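Local coordinates for protein translation initiation factor eIF2B subunit epsilon (Schizosaccharomyces pombe, PDB 5B04) that forms part of the eIF2B complex, which catalyses exchange of GDP for GTP on the gamma subunit of initiation factor eIF2, at residues I119-V130 and Q222-P231; R169-F177 and H188-V199. All blocks are in the same frame, centred on the assembly; numbering follows the deposited sequence.

Contact 1: I119-V130 and Q222-P231; sequences ITSDFILVSGDV and QIDICSNDVP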
loop_
_atom_site.group_PDB
_atom_site.type_symbol
_atom_site.label_atom_id
_atom_site.label_comp_id
_atom_site.label_asym_id
_atom_site.label_seq_id
_atom_site.Cartn_x
_atom_site.Cartn_y
_atom_site.Cartn_z
ATOM N N ILE I 119 2.814 32.910 61.325
ATOM C CA ILE I 119 2.787 31.579 60.736
ATOM C C ILE I 119 1.513 30.808 61.058
ATOM O O ILE I 119 1.211 30.521 62.216
ATOM C CB ILE I 119 4.000 30.745 61.184
ATOM C CG1 ILE I 119 5.277 31.318 60.571
ATOM C CG2 ILE I 119 3.836 29.292 60.764
ATOM C CD1 ILE I 119 5.226 31.440 59.063
ATOM N N THR I 120 0.784 30.462 60.020
ATOM C CA THR I 120 -0.337 29.572 60.138
ATOM C C THR I 120 0.151 28.348 59.406
ATOM O O THR I 120 1.105 28.427 58.654
ATOM C CB THR I 120 -1.592 30.244 59.625
ATOM O OG1 THR I 120 -1.607 31.596 60.075
ATOM C CG2 THR I 120 -2.801 29.524 60.135
ATOM N N SER I 121 -0.468 27.205 59.636
ATOM C CA SER I 121 -0.121 26.009 58.888
ATOM C C SER I 121 1.281 25.513 58.701
ATOM O O SER I 121 2.060 25.536 59.619
ATOM C CB SER I 121 -0.842 26.208 57.573
ATOM O OG SER I 121 -0.157 27.187 56.819
ATOM N N ASP I 122 1.603 25.084 57.491
ATOM C CA ASP I 122 2.954 24.691 57.164
ATOM C C ASP I 122 3.374 25.713 56.150
ATOM O O ASP I 122 2.573 26.173 55.369
ATOM C CB ASP I 122 3.081 23.370 56.452
ATOM C CG ASP I 122 2.256 22.319 57.068
ATOM O OD1 ASP I 122 1.030 22.452 57.031
ATOM O OD2 ASP I 122 2.825 21.364 57.593
ATOM N N PHE I 123 4.642 26.073 56.180
ATOM C CA PHE I 123 5.176 27.063 55.267
ATOM C C PHE I 123 6.444 26.609 54.563
ATOM O O PHE I 123 7.184 25.765 55.069
ATOM C CB PHE I 123 5.439 28.326 56.090
ATOM C CG PHE I 123 6.512 28.166 57.131
ATOM C CD1 PHE I 123 6.231 27.588 58.358
ATOM C CD2 PHE I 123 7.800 28.610 56.886
ATOM C CE1 PHE I 123 7.217 27.448 59.318
ATOM C CE2 PHE I 123 8.790 28.472 57.839
ATOM C CZ PHE I 123 8.499 27.892 59.057
ATOM N N ILE I 124 6.677 27.171 53.383
ATOM C CA ILE I 124 7.863 26.864 52.602
ATOM C C ILE I 124 8.959 27.882 52.890
ATOM O O ILE I 124 8.795 29.074 52.632
ATOM C CB ILE I 124 7.551 26.849 51.097
ATOM C CG1 ILE I 124 6.505 25.776 50.788
ATOM C CG2 ILE I 124 8.819 26.614 50.294
ATOM C CD1 ILE I 124 5.821 25.953 49.453
ATOM N N LEU I 125 10.075 27.405 53.430
ATOM C CA LEU I 125 11.180 28.283 53.796
ATOM C C LEU I 125 12.302 28.227 52.765
ATOM O O LEU I 125 12.849 27.161 52.481
ATOM C CB LEU I 125 11.716 27.914 55.180
ATOM C CG LEU I 125 12.917 28.720 55.673
ATOM C CD1 LEU I 125 12.593 30.204 55.693
ATOM C CD2 LEU I 125 13.339 28.245 57.050
ATOM N N VAL I 126 12.642 29.388 52.214
ATOM C CA VAL I 126 13.656 29.482 51.170
ATOM C C VAL I 126 14.623 30.636 51.428
ATOM O O VAL I 126 14.204 31.771 51.653
ATOM C CB VAL I 126 13.008 29.666 49.782
ATOM C CG1 VAL I 126 14.012 30.225 48.787
ATOM C CG2 VAL I 126 12.422 28.351 49.289
ATOM N N SER I 127 15.919 30.338 51.399
ATOM C CA SER I 127 16.943 31.363 51.560
ATOM C C SER I 127 17.591 31.690 50.217
ATOM O O SER I 127 18.223 30.832 49.597
ATOM C CB SER I 127 18.002 30.915 52.568
ATOM O OG SER I 127 18.874 31.981 52.901
ATOM N N GLY I 128 17.431 32.932 49.774
ATOM C CA GLY I 128 17.934 33.354 48.478
ATOM C C GLY I 128 16.838 33.330 47.431
ATOM O O GLY I 128 15.697 33.702 47.708
ATOM N N ASP I 129 17.181 32.893 46.225
ATOM C CA ASP I 129 16.197 32.746 45.158
ATOM C C ASP I 129 16.324 31.388 44.481
ATOM O O ASP I 129 17.429 30.938 44.171
ATOM C CB ASP I 129 16.342 33.864 44.124
ATOM C CG ASP I 129 15.768 35.182 44.606
ATOM O OD1 ASP I 129 14.528 35.296 44.690
ATOM O OD2 ASP I 129 16.557 36.105 44.897
ATOM N N VAL I 130 15.190 30.736 44.256
ATOM C CA VAL I 130 15.188 29.419 43.635
ATOM C C VAL I 130 14.723 29.465 42.185
ATOM O O VAL I 130 13.944 30.334 41.787
ATOM C CB VAL I 130 14.291 28.425 44.404
ATOM C CG1 VAL I 130 14.718 28.337 45.853
ATOM C CG2 VAL I 130 12.834 28.839 44.310
ATOM N N GLN I 222 17.825 22.885 49.543
ATOM C CA GLN I 222 17.485 23.688 50.716
ATOM C C GLN I 222 16.145 24.394 50.526
ATOM O O GLN I 222 15.947 25.518 50.988
ATOM C CB GLN I 222 18.593 24.695 51.027
ATOM C CG GLN I 222 19.966 24.055 51.154
ATOM C CD GLN I 222 20.753 24.581 52.337
ATOM O OE1 GLN I 222 20.356 25.554 52.979
ATOM N NE2 GLN I 222 21.874 23.935 52.635
ATOM N N ILE I 223 15.239 23.723 49.824
ATOM C CA ILE I 223 13.839 24.118 49.777
ATOM C C ILE I 223 13.098 23.266 50.796
ATOM O O ILE I 223 12.939 22.062 50.608
ATOM C CB ILE I 223 13.224 23.930 48.379
ATOM C CG1 ILE I 223 13.940 24.812 47.355
ATOM C CG2 ILE I 223 11.734 24.240 48.405
ATOM C CD1 ILE I 223 13.341 24.747 45.967
ATOM N N ASP I 224 12.655 23.886 51.882
ATOM C CA ASP I 224 12.167 23.123 53.022
ATOM C C ASP I 224 10.705 23.387 53.367
ATOM O O ASP I 224 10.268 24.533 53.459
ATOM C CB ASP I 224 13.044 23.409 54.241
ATOM C CG ASP I 224 14.473 22.938 54.050
ATOM O OD1 ASP I 224 14.666 21.839 53.487
ATOM O OD2 ASP I 224 15.404 23.666 54.456
ATOM N N ILE I 225 9.958 22.302 53.551
ATOM C CA ILE I 225 8.588 22.371 54.041
ATOM C C ILE I 225 8.600 22.279 55.560
ATOM O O ILE I 225 9.054 21.282 56.116
ATOM C CB ILE I 225 7.716 21.238 53.469
ATOM C CG1 ILE I 225 7.963 21.070 51.968
ATOM C CG2 ILE I 225 6.244 21.493 53.767
ATOM C CD1 ILE I 225 7.516 22.249 51.137
ATOM N N CYS I 226 8.106 23.313 56.233
ATOM C CA CYS I 226 8.183 23.366 57.689
ATOM C C CYS I 226 6.810 23.367 58.353
ATOM O O CYS I 226 5.824 23.787 57.755
ATOM C CB CYS I 226 8.969 24.599 58.128
ATOM S SG CYS I 226 10.726 24.545 57.722
ATOM N N SER I 227 6.761 22.899 59.597
ATOM C CA SER I 227 5.513 22.823 60.350
ATOM C C SER I 227 5.277 24.079 61.185
ATOM O O SER I 227 6.067 25.023 61.140
ATOM C CB SER I 227 5.515 21.591 61.256
ATOM O OG SER I 227 6.649 21.588 62.108
ATOM N N ASN I 228 4.186 24.081 61.945
ATOM C CA ASN I 228 3.851 25.196 62.826
ATOM C C ASN I 228 4.897 25.422 63.912
ATOM O O ASN I 228 5.142 26.554 64.325
ATOM C CB ASN I 228 2.487 24.964 63.481
ATOM C CG ASN I 228 1.339 25.490 62.646
ATOM O OD1 ASN I 228 1.420 26.574 62.071
ATOM N ND2 ASN I 228 0.257 24.722 62.577
ATOM N N ASP I 229 5.511 24.334 64.363
ATOM C CA ASP I 229 6.417 24.368 65.506
ATOM C C ASP I 229 7.694 25.171 65.262
ATOM O O ASP I 229 8.268 25.723 66.200
ATOM C CB ASP I 229 6.793 22.941 65.914
ATOM C CG ASP I 229 5.589 22.104 66.294
ATOM O OD1 ASP I 229 4.560 22.688 66.697
ATOM O OD2 ASP I 229 5.670 20.862 66.192
ATOM N N VAL I 230 8.128 25.239 64.005
ATOM C CA VAL I 230 9.456 25.758 63.666
ATOM C C VAL I 230 9.761 27.177 64.181
ATOM O O VAL I 230 10.802 27.380 64.807
ATOM C CB VAL I 230 9.684 25.722 62.138
ATOM C CG1 VAL I 230 11.035 26.325 61.784
ATOM C CG2 VAL I 230 9.583 24.297 61.630
ATOM N N PRO I 231 8.872 28.161 63.930
ATOM C CA PRO I 231 9.212 29.485 64.470
ATOM C C PRO I 231 9.245 29.493 65.996
ATOM O O PRO I 231 10.052 30.206 66.593
ATOM C CB PRO I 231 8.087 30.383 63.943
ATOM C CG PRO I 231 7.534 29.653 62.769
ATOM C CD PRO I 231 7.631 28.209 63.137
#
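Phe123 and Cys226 meet by way of a first torsion and a backbone position: the ring carbon CG of Phe123 sits between its backbone N and carbonyl carbon (chi1 65°), which swings the ring over the neighbouring strand, where the backbone of Cys226 places CB over the ring face. SG of Cys226, beside its own backbone N (chi1 -68°), meets the ring only obliquely and farther off. The result is a CH-pi contact, with Cys226 CB 3.7 Å from the centroid of the Phe123 ring. Ile119 CD1 comes over the opposite face, near the rim, and Val230 CB approaches the ring edge, 4.0 Å from Phe123 CZ. Ile119 CG1 in turn meets Pro231 CG at 3.6 Å, and Pro231, in helix 229-236, also brings CD against the Phe123 ring obliquely.

The two residues' backbones form a hydrogen-bonded antiparallel pair: Phe123 N gives to Cys226 O at 3.0 Å, and Cys226 N returns to Phe123 O at 2.9 Å. At the next hydrogen-bonded pair, Leu125 N gives to Asp224 O at 2.9 Å, the return bond being weak. On the other face Ile124 and Ile225 run side by side, CG1 to CD1 3.7 Å, and Val130 CG1 crosses Ile223 CD1 at 3.8 Å. Helix 50-61 covers this apolar side through Ala61 and Phe57.

This is core packing in the central sheet of the nucleotidyltransferase-like domain: backbone bonds set the register, apolar side chains pack on both faces, and the buried carboxylate of Asp224, on the face of Phe123, is probably compensated by its salt bridge to Arg244 of helix 243-252.

Contact 2: R169-F177 and H188-V199; sequences RARTESSVF and HYQANERGKHYV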
loop_
_atom_site.group_PDB
_atom_site.type_symbol
_atom_site.label_atom_id
_atom_site.label_comp_id
_atom_site.label_asym_id
_atom_site.label_seq_id
_atom_site.Cartn_x
_atom_site.Cartn_y
_atom_site.Cartn_z
ATOM N N ARG I 169 25.504 20.444 41.310
ATOM C CA ARG I 169 25.757 20.068 42.695
ATOM C C ARG I 169 27.039 20.713 43.214
ATOM O O ARG I 169 28.110 20.105 43.174
ATOM C CB ARG I 169 25.841 18.544 42.824
ATOM C CG ARG I 169 25.829 18.024 44.255
ATOM C CD ARG I 169 25.818 16.501 44.274
ATOM N NE ARG I 169 25.561 15.961 45.607
ATOM C CZ ARG I 169 26.499 15.484 46.418
ATOM N NH1 ARG I 169 27.768 15.476 46.036
ATOM N NH2 ARG I 169 26.168 15.012 47.612
ATOM N N ALA I 170 26.925 21.946 43.699
ATOM C CA ALA I 170 28.073 22.660 44.248
ATOM C C ALA I 170 28.361 22.201 45.675
ATOM O O ALA I 170 27.856 21.169 46.112
ATOM C CB ALA I 170 27.837 24.160 44.205
ATOM N N ARG I 171 29.166 22.971 46.401
ATOM C CA ARG I 171 29.631 22.551 47.721
ATOM C C ARG I 171 28.537 22.607 48.788
ATOM O O ARG I 171 28.454 21.720 49.639
ATOM C CB ARG I 171 30.825 23.403 48.159
ATOM C CG ARG I 171 31.493 22.911 49.435
ATOM C CD ARG I 171 31.838 21.429 49.346
ATOM N NE ARG I 171 33.038 21.180 48.552
ATOM C CZ ARG I 171 33.521 19.970 48.289
ATOM N NH1 ARG I 171 32.904 18.891 48.752
ATOM N NH2 ARG I 171 34.622 19.837 47.560
ATOM N N THR I 172 27.707 23.645 48.748
ATOM C CA THR I 172 26.581 23.751 49.673
ATOM C C THR I 172 25.604 22.605 49.436
ATOM O O THR I 172 25.079 22.010 50.379
ATOM C CB THR I 172 25.847 25.102 49.526
ATOM O OG1 THR I 172 26.648 26.149 50.088
ATOM C CG2 THR I 172 24.501 25.073 50.238
ATOM N N GLU I 173 25.381 22.289 48.164
ATOM C CA GLU I 173 24.458 21.230 47.780
ATOM C C GLU I 173 25.066 19.846 47.995
ATOM O O GLU I 173 24.346 18.852 48.095
ATOM C CB GLU I 173 24.032 21.397 46.317
ATOM C CG GLU I 173 23.158 22.618 46.043
ATOM C CD GLU I 173 23.930 23.924 46.081
ATOM O OE1 GLU I 173 25.176 23.882 46.010
ATOM O OE2 GLU I 173 23.292 24.993 46.184
ATOM N N SER I 174 26.393 19.785 48.065
ATOM C CA SER I 174 27.089 18.519 48.275
ATOM C C SER I 174 26.984 18.071 49.728
ATOM O O SER I 174 27.686 18.586 50.598
ATOM C CB SER I 174 28.560 18.636 47.868
ATOM O OG SER I 174 29.230 17.397 48.019
ATOM N N SER I 175 26.105 17.107 49.982
ATOM C CA SER I 175 25.887 16.605 51.332
ATOM C C SER I 175 25.556 15.117 51.321
ATOM O O SER I 175 25.020 14.599 50.341
ATOM C CB SER I 175 24.760 17.383 52.016
ATOM O OG SER I 175 24.995 18.780 51.967
ATOM N N VAL I 176 25.880 14.433 52.413
ATOM C CA VAL I 176 25.549 13.019 52.549
ATOM C C VAL I 176 24.263 12.837 53.346
ATOM O O VAL I 176 24.163 13.273 54.493
ATOM C CB VAL I 176 26.677 12.227 53.235
ATOM C CG1 VAL I 176 26.241 10.790 53.481
ATOM C CG2 VAL I 176 27.939 12.262 52.392
ATOM N N PHE I 177 23.281 12.193 52.726
ATOM C CA PHE I 177 22.025 11.881 53.392
ATOM C C PHE I 177 21.929 10.388 53.679
ATOM O O PHE I 177 22.323 9.564 52.855
ATOM C CB PHE I 177 20.830 12.323 52.541
ATOM C CG PHE I 177 20.636 13.813 52.482
ATOM C CD1 PHE I 177 21.437 14.601 51.673
ATOM C CD2 PHE I 177 19.639 14.422 53.224
ATOM C CE1 PHE I 177 21.254 15.971 51.614
ATOM C CE2 PHE I 177 19.449 15.790 53.169
ATOM C CZ PHE I 177 20.258 16.566 52.363
ATOM N N HIS I 188 20.433 10.809 59.134
ATOM C CA HIS I 188 21.763 11.398 59.207
ATOM C C HIS I 188 21.961 12.478 58.154
ATOM O O HIS I 188 21.546 12.330 57.004
ATOM C CB HIS I 188 22.838 10.320 59.052
ATOM C CG HIS I 188 24.222 10.796 59.373
ATOM N ND1 HIS I 188 24.899 11.703 58.587
ATOM C CD2 HIS I 188 25.053 10.488 60.395
ATOM C CE1 HIS I 188 26.088 11.935 59.115
ATOM N NE2 HIS I 188 26.208 11.208 60.210
ATOM N N TYR I 189 22.600 13.567 58.564
ATOM C CA TYR I 189 23.019 14.610 57.643
ATOM C C TYR I 189 24.412 15.104 58.004
ATOM O O TYR I 189 24.677 15.455 59.152
ATOM C CB TYR I 189 22.035 15.783 57.647
ATOM C CG TYR I 189 22.562 17.010 56.932
ATOM C CD1 TYR I 189 22.470 17.125 55.551
ATOM C CD2 TYR I 189 23.154 18.051 57.636
ATOM C CE1 TYR I 189 22.953 18.240 54.893
ATOM C CE2 TYR I 189 23.643 19.170 56.986
ATOM C CZ TYR I 189 23.539 19.259 55.615
ATOM O OH TYR I 189 24.019 20.370 54.963
ATOM N N GLN I 190 25.301 15.124 57.017
ATOM C CA GLN I 190 26.591 15.780 57.175
ATOM C C GLN I 190 27.033 16.366 55.838
ATOM O O GLN I 190 27.116 15.663 54.828
ATOM C CB GLN I 190 27.645 14.813 57.730
ATOM C CG GLN I 190 27.935 13.591 56.874
ATOM C CD GLN I 190 29.262 12.947 57.223
ATOM O OE1 GLN I 190 29.363 12.186 58.184
ATOM N NE2 GLN I 190 30.290 13.253 56.441
ATOM N N ALA I 191 27.290 17.667 55.833
ATOM C CA ALA I 191 27.709 18.349 54.618
ATOM C C ALA I 191 29.124 17.939 54.239
ATOM O O ALA I 191 29.993 17.804 55.101
ATOM C CB ALA I 191 27.618 19.855 54.795
ATOM N N ASN I 192 29.350 17.732 52.947
ATOM C CA ASN I 192 30.673 17.378 52.459
ATOM C C ASN I 192 31.644 18.546 52.566
ATOM O O ASN I 192 31.394 19.626 52.034
ATOM C CB ASN I 192 30.602 16.897 51.008
ATOM C CG ASN I 192 29.821 15.610 50.859
ATOM O OD1 ASN I 192 29.782 14.786 51.772
ATOM N ND2 ASN I 192 29.195 15.426 49.702
ATOM N N GLU I 193 32.745 18.322 53.272
ATOM C CA GLU I 193 33.829 19.291 53.336
ATOM C C GLU I 193 35.154 18.545 53.429
ATOM O O GLU I 193 35.423 17.853 54.413
ATOM C CB GLU I 193 33.647 20.247 54.520
ATOM C CG GLU I 193 33.167 19.578 55.793
ATOM C CD GLU I 193 32.901 20.561 56.915
ATOM O OE1 GLU I 193 33.413 21.699 56.848
ATOM O OE2 GLU I 193 32.180 20.195 57.867
ATOM N N ARG I 194 35.968 18.678 52.387
ATOM C CA ARG I 194 37.215 17.930 52.283
ATOM C C ARG I 194 38.156 18.264 53.437
ATOM O O ARG I 194 38.418 19.430 53.734
ATOM C CB ARG I 194 37.877 18.195 50.931
ATOM C CG ARG I 194 37.061 17.637 49.772
ATOM C CD ARG I 194 37.714 17.855 48.420
ATOM N NE ARG I 194 36.878 17.325 47.346
ATOM C CZ ARG I 194 37.141 17.459 46.051
ATOM N NH1 ARG I 194 38.225 18.111 45.655
ATOM N NH2 ARG I 194 36.317 16.940 45.149
ATOM N N GLY I 195 38.652 17.213 54.079
ATOM C CA GLY I 195 39.320 17.317 55.362
ATOM C C GLY I 195 38.629 16.322 56.273
ATOM O O GLY I 195 39.259 15.662 57.098
ATOM N N LYS I 196 37.314 16.223 56.104
ATOM C CA LYS I 196 36.518 15.180 56.736
ATOM C C LYS I 196 36.387 14.010 55.768
ATOM O O LYS I 196 35.799 14.143 54.693
ATOM C CB LYS I 196 35.143 15.714 57.144
ATOM C CG LYS I 196 34.058 14.653 57.290
ATOM C CD LYS I 196 32.812 15.217 57.967
ATOM C CE LYS I 196 32.634 16.698 57.671
ATOM N NZ LYS I 196 31.631 17.357 58.554
ATOM N N HIS I 197 36.946 12.867 56.149
ATOM C CA HIS I 197 37.078 11.746 55.228
ATOM C C HIS I 197 36.180 10.572 55.602
ATOM O O HIS I 197 36.202 9.534 54.941
ATOM C CB HIS I 197 38.537 11.284 55.174
ATOM C CG HIS I 197 39.522 12.407 55.062
ATOM N ND1 HIS I 197 40.782 12.348 55.618
ATOM C CD2 HIS I 197 39.434 13.615 54.457
ATOM C CE1 HIS I 197 41.426 13.473 55.362
ATOM N NE2 HIS I 197 40.630 14.258 54.660
ATOM N N TYR I 198 35.403 10.727 56.670
ATOM C CA TYR I 198 34.525 9.656 57.135
ATOM C C TYR I 198 33.059 10.081 57.173
ATOM O O TYR I 198 32.742 11.271 57.197
ATOM C CB TYR I 198 34.932 9.177 58.537
ATOM C CG TYR I 198 36.178 8.311 58.622
ATOM C CD1 TYR I 198 37.174 8.374 57.658
ATOM C CD2 TYR I 198 36.347 7.419 59.674
ATOM C CE1 TYR I 198 38.306 7.587 57.744
ATOM C CE2 TYR I 198 37.474 6.623 59.764
ATOM C CZ TYR I 198 38.449 6.709 58.796
ATOM O OH TYR I 198 39.573 5.921 58.880
ATOM N N VAL I 199 32.173 9.090 57.174
ATOM C CA VAL I 199 30.768 9.295 57.505
ATOM C C VAL I 199 30.434 8.405 58.696
ATOM O O VAL I 199 30.547 7.183 58.613
ATOM C CB VAL I 199 29.829 8.968 56.327
ATOM C CG1 VAL I 199 28.388 8.862 56.809
ATOM C CG2 VAL I 199 29.955 10.020 55.239
#
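Asn192 reaches Ser174 with CB, CG and ND2, and Val176 with OD1. Its CB lies beside the serine, 3.3 Å from Ser174 OG, and also comes within 3.8 Å of Arg171 NH1, at the edge of that guanidinium. With CG anti to the carbonyl carbon (chi1 -65°), the amide lies between Ser174 and Val176. OD1 meets the CG2 methyl of Val176, while ND2 donates to Ser174 OG at 2.6 Å in an almost straight bond (170°) lying in the amide plane. The same ND2 also bonds Asn216 of strand 212-226, which Arg169 shares. The backbone adds a bond, Asn192 N to Ser174 O at 3.0 Å.

An alanine here would remove the amide and is likely to leave Ser174 OG and Asn216 without this shared donor at the mouth of the hairpin.

Beyond, Val176 N bonds Gln190 O at 3.0 Å, and the edge of Tyr189 points to the face of Phe177, ring centroids 5.5 Å apart. Val176 and Val199 touch tip to tip through their methyls, and Tyr198 and Val199 extend the sheet into a strand of the neighbouring gamma subunit. Arg171 NH2 comes over a face of the Arg194 guanidinium.

Polar bonds thus close the open end of this beta hairpin, an edge-to-face pair packs on the side of Phe177 and Tyr189, and a phosphate about 3 Å from the Arg171 side chain, probably from the crystallisation liquor, is consistent with a basic spot beside the two arginines.

Followed from the N terminus, the chain reaches strand 123-127 after the first parallel strands and helices; after further elements it enters 169-177, turns through the hairpin of strands 175-179 and 186-191, and closes the short loop of contact 2. After strand 198-200 and helix 204-209 it enters the long strand 212-226, which returns to strand 123-127 and closes contact 1. Contact 2 is therefore nested within the 91 residues spanned by contact 1. Strand 212-226 is the shared element, neighbouring both 123-127 and 175-179, so the domain core and the hairpin facing the gamma subunit belong to one sheet. The two also touch directly, where Gln222 NE2 packs on Thr172 CG2 at 3.7 Å.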